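Local coordinates for protein phosphonate monoester hydrolase (Ruegeria pomeroyi, PDB 4UPK) that belongs to the sulfatase family of the alkaline phosphatase clan, with a mixed central beta sheet packed among helices, at residues Y169-Q172 with S173-N177; T133-P137 with R138-A142; P84-A87 with S88-G92. All blocks are in the same frame, centred on the assembly; numbering follows the deposited sequence.

Contact 1. Residues Y169-Q172 with S173-N177; sequences YPWQ and SHLKN
Leu175 lies against the indole of Trp171 one turn back along the alpha helix 169-177, and the pair is a worked example of i to i+4 side-chain packing. Leu175 can be followed outward from the backbone. Its CB sits 3.6 Å from Gln172 O. CG, placed anti to its own carbonyl carbon (chi1 -65°), passes 3.4 Å from Trp171 O. At the tip the two methyls part: CD2 stays at the pyrrole side, 4.1 Å from Trp171 NE1, while CD1 rides over one face of the indole. It is a CH-pi contact, 3.8 Å from CD1 to the centroid of the six-membered ring and 17° off its normal. The indole can meet it because Trp171 keeps CG anti to its backbone N (chi1 -177°), and its NE1 bonds to Asp211 O. His174, beside it, has its ND1 buried with no polar partner in the model.

On another side the helix meets a second subunit. Tyr169 sets its ring edge-to-face with Trp228 of that subunit, Asn177 ND2 bonds to its Leu222 O, and Ser173 OG is hydrogen-bonded to its Ala227 N. The same serine hydroxyl turns back on its own helix. Tyr169 O therefore accepts two bonds from one residue: Ser173 N approaches at 2.9 Å, close to the line of the carbonyl bond, whereas Ser173 OG, also 2.9 Å from Tyr169 O, comes from above the carbonyl plane.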
loop_
_atom_site.group_PDB
_atom_site.type_symbol
_atom_site.label_atom_id
_atom_site.label_comp_id
_atom_site.label_asym_id
_atom_site.label_seq_id
_atom_site.Cartn_x
_atom_site.Cartn_y
_atom_site.Cartn_z
ATOM N N TYR A 169 9.629 -16.861 25.763
ATOM C CA TYR A 169 9.434 -16.047 26.966
ATOM C C TYR A 169 8.354 -16.591 27.907
ATOM O O TYR A 169 8.657 -16.721 29.093
ATOM C CB TYR A 169 9.313 -14.541 26.647
ATOM C CG TYR A 169 10.645 -13.858 26.380
ATOM C CD1 TYR A 169 11.790 -14.599 26.092
ATOM C CD2 TYR A 169 10.751 -12.468 26.374
ATOM C CE1 TYR A 169 12.999 -13.978 25.790
ATOM C CE2 TYR A 169 11.964 -11.835 26.099
ATOM C CZ TYR A 169 13.084 -12.594 25.802
ATOM O OH TYR A 169 14.283 -11.976 25.541
ATOM N N PRO A 170 7.153 -17.024 27.416
ATOM C CA PRO A 170 6.169 -17.653 28.321
ATOM C C PRO A 170 6.741 -18.884 29.049
ATOM O O PRO A 170 6.566 -18.991 30.255
ATOM C CB PRO A 170 5.024 -18.049 27.366
ATOM C CG PRO A 170 5.128 -17.075 26.232
ATOM C CD PRO A 170 6.605 -16.932 26.040
ATOM N N TRP A 171 7.441 -19.797 28.327
ATOM C CA TRP A 171 8.052 -20.992 28.922
ATOM C C TRP A 171 9.193 -20.640 29.876
ATOM O O TRP A 171 9.265 -21.221 30.955
ATOM C CB TRP A 171 8.489 -22.029 27.868
ATOM C CG TRP A 171 9.054 -23.294 28.465
ATOM C CD1 TRP A 171 8.472 -24.077 29.425
ATOM C CD2 TRP A 171 10.347 -23.868 28.210
ATOM N NE1 TRP A 171 9.293 -25.127 29.739
ATOM C CE2 TRP A 171 10.459 -25.017 29.023
ATOM C CE3 TRP A 171 11.421 -23.531 27.357
ATOM C CZ2 TRP A 171 11.589 -25.842 29.001
ATOM C CZ3 TRP A 171 12.543 -24.354 27.336
ATOM C CH2 TRP A 171 12.611 -25.503 28.139
ATOM N N GLN A 172 10.041 -19.654 29.519
ATOM C CA GLN A 172 11.142 -19.185 30.382
ATOM C C GLN A 172 10.610 -18.601 31.661
ATOM O O GLN A 172 11.229 -18.792 32.711
ATOM C CB GLN A 172 12.040 -18.149 29.680
ATOM C CG GLN A 172 13.011 -18.728 28.627
ATOM C CD GLN A 172 14.153 -17.763 28.397
ATOM O OE1 GLN A 172 14.939 -17.461 29.307
ATOM N NE2 GLN A 172 14.320 -17.311 27.168
ATOM N N SER A 173 9.465 -17.883 31.587
ATOM C CA SER A 173 8.826 -17.272 32.765
ATOM C C SER A 173 8.161 -18.343 33.647
ATOM O O SER A 173 8.273 -18.266 34.859
ATOM C CB SER A 173 7.840 -16.191 32.346
ATOM O OG SER A 173 8.512 -15.190 31.602
ATOM N N HIS A 174 7.566 -19.380 33.042
ATOM C CA HIS A 174 6.993 -20.542 33.734
ATOM C C HIS A 174 8.103 -21.193 34.598
ATOM O O HIS A 174 7.897 -21.441 35.783
ATOM C CB HIS A 174 6.421 -21.553 32.707
ATOM C CG HIS A 174 5.824 -22.783 33.338
ATOM N ND1 HIS A 174 6.419 -24.027 33.207
ATOM C CD2 HIS A 174 4.737 -22.906 34.133
ATOM C CE1 HIS A 174 5.647 -24.863 33.878
ATOM N NE2 HIS A 174 4.643 -24.229 34.471
ATOM N N LEU A 175 9.304 -21.360 34.016
ATOM C CA LEU A 175 10.486 -21.922 34.682
ATOM C C LEU A 175 10.988 -21.073 35.854
ATOM O O LEU A 175 11.283 -21.633 36.907
ATOM C CB LEU A 175 11.625 -22.228 33.677
ATOM C CG LEU A 175 11.358 -23.315 32.624
ATOM C CD1 LEU A 175 12.426 -23.294 31.561
ATOM C CD2 LEU A 175 11.299 -24.701 33.242
ATOM N N LYS A 176 11.077 -19.734 35.691
ATOM C CA LYS A 176 11.502 -18.849 36.776
ATOM C C LYS A 176 10.484 -18.872 37.921
ATOM O O LYS A 176 10.886 -18.963 39.086
ATOM C CB LYS A 176 11.730 -17.413 36.277
ATOM C CG LYS A 176 13.069 -17.215 35.571
ATOM C CD LYS A 176 13.114 -15.926 34.733
ATOM C CE LYS A 176 14.188 -15.946 33.664
ATOM N NZ LYS A 176 15.566 -16.009 34.227
ATOM N N ASN A 177 9.169 -18.820 37.591
ATOM C CA ASN A 177 8.055 -18.820 38.568
ATOM C C ASN A 177 7.891 -20.121 39.355
ATOM O O ASN A 177 7.416 -20.096 40.491
ATOM C CB ASN A 177 6.737 -18.408 37.912
ATOM C CG ASN A 177 6.724 -16.976 37.439
ATOM O OD1 ASN A 177 7.477 -16.121 37.917
ATOM N ND2 ASN A 177 5.864 -16.685 36.489
#

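Contact 2. Residues T133-P137 with R138-A142; sequences TSQDP and RAYDA
Asp136 holds CG anti to its backbone N (chi1 -169°) and Arg138 folds back at chi3 (-57°), and these two rotations bring carboxylate and guanidinium together across a type I beta turn, Asp136 to Ala139, that is also an Asx turn with Pro137 in its second position. The turn is closed by Ala139 N, 3.0 Å from Asp136 O. Above the carboxylate plane, Arg138 N reaches Asp136 OD1 at 3.3 Å, the Asx bond. The side chain of the arginine then forms a side-on salt bridge with the carboxylate, one nitrogen to each oxygen. Arg138 NE donates almost straight (172°) to the syn lone pair of Asp136 OD1, at 2.9 Å. Arg138 NH2 reaches Asp136 OD2 at 2.8 Å, somewhat out of both planes. With two donors on OD1 and His109 N also on OD2, the carboxylate is fixed in its rotation and is probably stabilised as the anion.

Leu521 of a third subunit packs on both Asp136 and Arg138, so the turn lies at a subunit boundary. Beyond it, the chain brings Tyr140 back beside Gln135. Asp136 O meets the ring edge at Tyr140 CD1, while Gln135 CB lies 3.7 Å from Tyr140 CE1. The Gln135 amide stands perpendicular to that ring, and one water joins their polar ends: it donates to Gln135 OE1 at 3.0 Å and is hydrogen-bonded to Tyr140 OH at 2.7 Å.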
loop_
_atom_site.group_PDB
_atom_site.type_symbol
_atom_site.label_atom_id
_atom_site.label_comp_id
_atom_site.label_asym_id
_atom_site.label_seq_id
_atom_site.Cartn_x
_atom_site.Cartn_y
_atom_site.Cartn_z
ATOM N N THR A 133 9.226 -17.117 10.161
ATOM C CA THR A 133 9.065 -16.280 8.978
ATOM C C THR A 133 9.964 -15.037 9.005
ATOM O O THR A 133 9.902 -14.232 9.942
ATOM C CB THR A 133 7.592 -15.942 8.713
ATOM O OG1 THR A 133 6.773 -17.076 8.977
ATOM C CG2 THR A 133 7.348 -15.453 7.277
ATOM N N SER A 134 10.782 -14.889 7.944
ATOM C CA SER A 134 11.642 -13.736 7.750
ATOM C C SER A 134 10.766 -12.690 7.070
ATOM O O SER A 134 10.239 -12.919 5.973
ATOM C CB SER A 134 12.835 -14.110 6.886
ATOM O OG SER A 134 13.525 -15.210 7.449
ATOM N N GLN A 135 10.535 -11.584 7.770
ATOM C CA GLN A 135 9.649 -10.525 7.295
ATOM C C GLN A 135 10.232 -9.683 6.164
ATOM O O GLN A 135 11.455 -9.605 6.007
ATOM C CB GLN A 135 9.120 -9.658 8.466
ATOM C CG GLN A 135 8.574 -10.451 9.666
ATOM C CD GLN A 135 7.432 -11.400 9.366
ATOM O OE1 GLN A 135 6.393 -11.018 8.830
ATOM N NE2 GLN A 135 7.567 -12.651 9.785
ATOM N N ASP A 136 9.337 -9.084 5.360
ATOM C CA ASP A 136 9.674 -8.230 4.223
ATOM C C ASP A 136 10.111 -6.846 4.747
ATOM O O ASP A 136 9.299 -6.142 5.373
ATOM C CB ASP A 136 8.462 -8.121 3.271
ATOM C CG ASP A 136 8.693 -7.483 1.906
ATOM O OD1 ASP A 136 9.785 -6.911 1.682
ATOM O OD2 ASP A 136 7.777 -7.551 1.064
ATOM N N PRO A 137 11.391 -6.443 4.511
ATOM C CA PRO A 137 11.855 -5.124 4.986
ATOM C C PRO A 137 11.080 -3.937 4.409
ATOM O O PRO A 137 11.058 -2.875 5.029
ATOM C CB PRO A 137 13.332 -5.087 4.558
ATOM C CG PRO A 137 13.698 -6.478 4.268
ATOM C CD PRO A 137 12.466 -7.151 3.784
ATOM N N ARG A 138 10.445 -4.127 3.234
ATOM C CA ARG A 138 9.632 -3.126 2.540
ATOM C C ARG A 138 8.306 -2.840 3.280
ATOM O O ARG A 138 7.726 -1.774 3.096
ATOM C CB ARG A 138 9.352 -3.565 1.088
ATOM C CG ARG A 138 10.614 -3.840 0.258
ATOM C CD ARG A 138 10.335 -4.497 -1.096
ATOM N NE ARG A 138 9.600 -5.756 -0.954
ATOM C CZ ARG A 138 8.959 -6.377 -1.939
ATOM N NH1 ARG A 138 8.972 -5.877 -3.172
ATOM N NH2 ARG A 138 8.293 -7.497 -1.701
ATOM N N ALA A 139 7.836 -3.790 4.115
ATOM C CA ALA A 139 6.580 -3.686 4.870
ATOM C C ALA A 139 6.711 -3.129 6.293
ATOM O O ALA A 139 5.681 -2.884 6.940
ATOM C CB ALA A 139 5.900 -5.041 4.914
ATOM N N TYR A 140 7.954 -2.942 6.789
ATOM C CA TYR A 140 8.203 -2.467 8.155
ATOM C C TYR A 140 9.222 -1.330 8.254
ATOM O O TYR A 140 10.062 -1.172 7.367
ATOM C CB TYR A 140 8.717 -3.633 9.017
ATOM C CG TYR A 140 7.714 -4.723 9.301
ATOM C CD1 TYR A 140 7.578 -5.813 8.444
ATOM C CD2 TYR A 140 6.989 -4.733 10.488
ATOM C CE1 TYR A 140 6.689 -6.849 8.726
ATOM C CE2 TYR A 140 6.106 -5.770 10.788
ATOM C CZ TYR A 140 5.963 -6.829 9.905
ATOM O OH TYR A 140 5.094 -7.851 10.194
ATOM N N ASP A 141 9.199 -0.589 9.397
ATOM C CA ASP A 141 10.197 0.440 9.724
ATOM C C ASP A 141 11.531 -0.308 9.924
ATOM O O ASP A 141 11.513 -1.427 10.446
ATOM C CB ASP A 141 9.812 1.209 11.014
ATOM C CG ASP A 141 10.908 2.115 11.557
ATOM O OD1 ASP A 141 11.328 3.048 10.831
ATOM O OD2 ASP A 141 11.349 1.888 12.698
ATOM N N ALA A 142 12.669 0.294 9.490
ATOM C CA ALA A 142 14.023 -0.286 9.604
ATOM C C ALA A 142 14.360 -0.834 10.999
ATOM O O ALA A 142 14.968 -1.902 11.088
ATOM C CB ALA A 142 15.070 0.740 9.178
HETATM O O HOH W 1 3.604 -9.937 9.207
#

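Contact 3. Residues P84-A87 with S88-G92; sequences PSRA and SILTG
Thr91 grips Ala87 O with both its hydroxyl and its amide, and this is the tight end of helix 82-91, whose Pro84, Ser85 and Arg86 are the P-S-R of the C-X-P-S-R signature of sulfatases. Thr91 OG1, set between its own backbone N and carbonyl carbon (chi1 67°), comes to 2.6 Å from Ala87 O. From the opposite face of that carbonyl, Thr91 N follows at 3.0 Å. The helix ends there, and Gly92 turns away with positive phi.

The looser place is one bond in the middle of the helix: Ile89 N to Ser85 O is weak, 3.4 Å long, and Ile89 CG1 lies 3.3 Å from Ser85 O. No side is left to solvent, since every residue is buried. Arg86 CG and Leu90 CD1 touch at 3.9 Å, their chains slanting past each other.

The polar ends point outward from the helix: Arg86 forms salt bridges with Asp347 and Asp42, Ser85 OG bonds to Ser77 OG, and Ser88 OG bonds to His98. Backbone bonds and the Thr91 hydroxyl thus hold the helix itself, while the charge of Arg86 and the hydroxyls of Ser85 and Ser88 fasten it to its surroundings, which implies a set orientation for Arg86.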
loop_
_atom_site.group_PDB
_atom_site.type_symbol
_atom_site.label_atom_id
_atom_site.label_comp_id
_atom_site.label_asym_id
_atom_site.label_seq_id
_atom_site.Cartn_x
_atom_site.Cartn_y
_atom_site.Cartn_z
ATOM N N PRO A 84 12.962 -21.949 5.132
ATOM C CA PRO A 84 12.465 -22.282 3.776
ATOM C C PRO A 84 11.364 -23.358 3.753
ATOM O O PRO A 84 10.358 -23.225 3.033
ATOM C CB PRO A 84 13.726 -22.779 3.054
ATOM C CG PRO A 84 14.845 -22.082 3.752
ATOM C CD PRO A 84 14.437 -22.008 5.198
ATOM N N SER A 85 11.556 -24.428 4.545
ATOM C CA SER A 85 10.613 -25.534 4.631
ATOM C C SER A 85 9.275 -25.147 5.265
ATOM O O SER A 85 8.262 -25.699 4.873
ATOM C CB SER A 85 11.246 -26.718 5.331
ATOM O OG SER A 85 10.430 -27.853 5.131
ATOM N N ARG A 86 9.265 -24.178 6.195
ATOM C CA ARG A 86 8.055 -23.598 6.800
ATOM C C ARG A 86 7.376 -22.635 5.812
ATOM O O ARG A 86 6.153 -22.676 5.671
ATOM C CB ARG A 86 8.394 -22.879 8.122
ATOM C CG ARG A 86 7.281 -22.856 9.152
ATOM C CD ARG A 86 6.690 -24.210 9.454
ATOM N NE ARG A 86 7.658 -25.121 10.056
ATOM C CZ ARG A 86 7.706 -25.417 11.348
ATOM N NH1 ARG A 86 6.875 -24.835 12.200
ATOM N NH2 ARG A 86 8.581 -26.296 11.798
ATOM N N ALA A 87 8.179 -21.826 5.068
ATOM C CA ALA A 87 7.671 -20.915 4.035
ATOM C C ALA A 87 6.910 -21.677 2.904
ATOM O O ALA A 87 5.840 -21.265 2.490
ATOM C CB ALA A 87 8.794 -20.050 3.494
ATOM N N SER A 88 7.395 -22.844 2.522
ATOM C CA SER A 88 6.772 -23.716 1.514
ATOM C C SER A 88 5.471 -24.343 1.979
ATOM O O SER A 88 4.525 -24.402 1.210
ATOM C CB SER A 88 7.752 -24.819 1.107
ATOM O OG SER A 88 8.694 -24.367 0.151
ATOM N N ILE A 89 5.435 -24.852 3.214
ATOM C CA ILE A 89 4.260 -25.467 3.848
ATOM C C ILE A 89 3.139 -24.438 4.027
ATOM O O ILE A 89 1.973 -24.712 3.689
ATOM C CB ILE A 89 4.673 -26.156 5.185
ATOM C CG1 ILE A 89 5.476 -27.439 4.883
ATOM C CG2 ILE A 89 3.464 -26.455 6.107
ATOM C CD1 ILE A 89 6.330 -28.074 6.106
ATOM N N LEU A 90 3.503 -23.254 4.564
ATOM C CA LEU A 90 2.541 -22.196 4.830
ATOM C C LEU A 90 2.086 -21.399 3.616
ATOM O O LEU A 90 1.026 -20.782 3.688
ATOM C CB LEU A 90 3.006 -21.273 5.965
ATOM C CG LEU A 90 3.287 -21.916 7.333
ATOM C CD1 LEU A 90 3.974 -20.937 8.264
ATOM C CD2 LEU A 90 2.039 -22.524 7.953
ATOM N N THR A 91 2.855 -21.407 2.509
ATOM C CA THR A 91 2.486 -20.690 1.263
ATOM C C THR A 91 2.006 -21.625 0.153
ATOM O O THR A 91 1.365 -21.151 -0.783
ATOM C CB THR A 91 3.623 -19.800 0.710
ATOM O OG1 THR A 91 4.711 -20.619 0.266
ATOM C CG2 THR A 91 4.085 -18.719 1.690
ATOM N N GLY A 92 2.332 -22.917 0.237
ATOM C CA GLY A 92 1.952 -23.879 -0.797
ATOM C C GLY A 92 2.763 -23.752 -2.080
ATOM O O GLY A 92 2.381 -24.309 -3.116
#

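All three contacts belong to the sulfatase part of the chain and follow one another in the order contact 3, contact 2, contact 1. Contact 3, on helix 82-91, is the innermost, its centre about 9 Å from that of the chain, and its side chains reach strands 35-41 and 234-239 of the mixed sheet. Contact 2 sits in the loop joining the parallel strands 125-127 and 158-162 of the same sheet; its nearest atoms come within about 5 Å of contact 3 without touching. Contact 1, on helix 169-177, lies about 29 Å from either, centre to centre. The family signature is thus held inside one subunit, whereas both outer contacts meet neighbouring subunits.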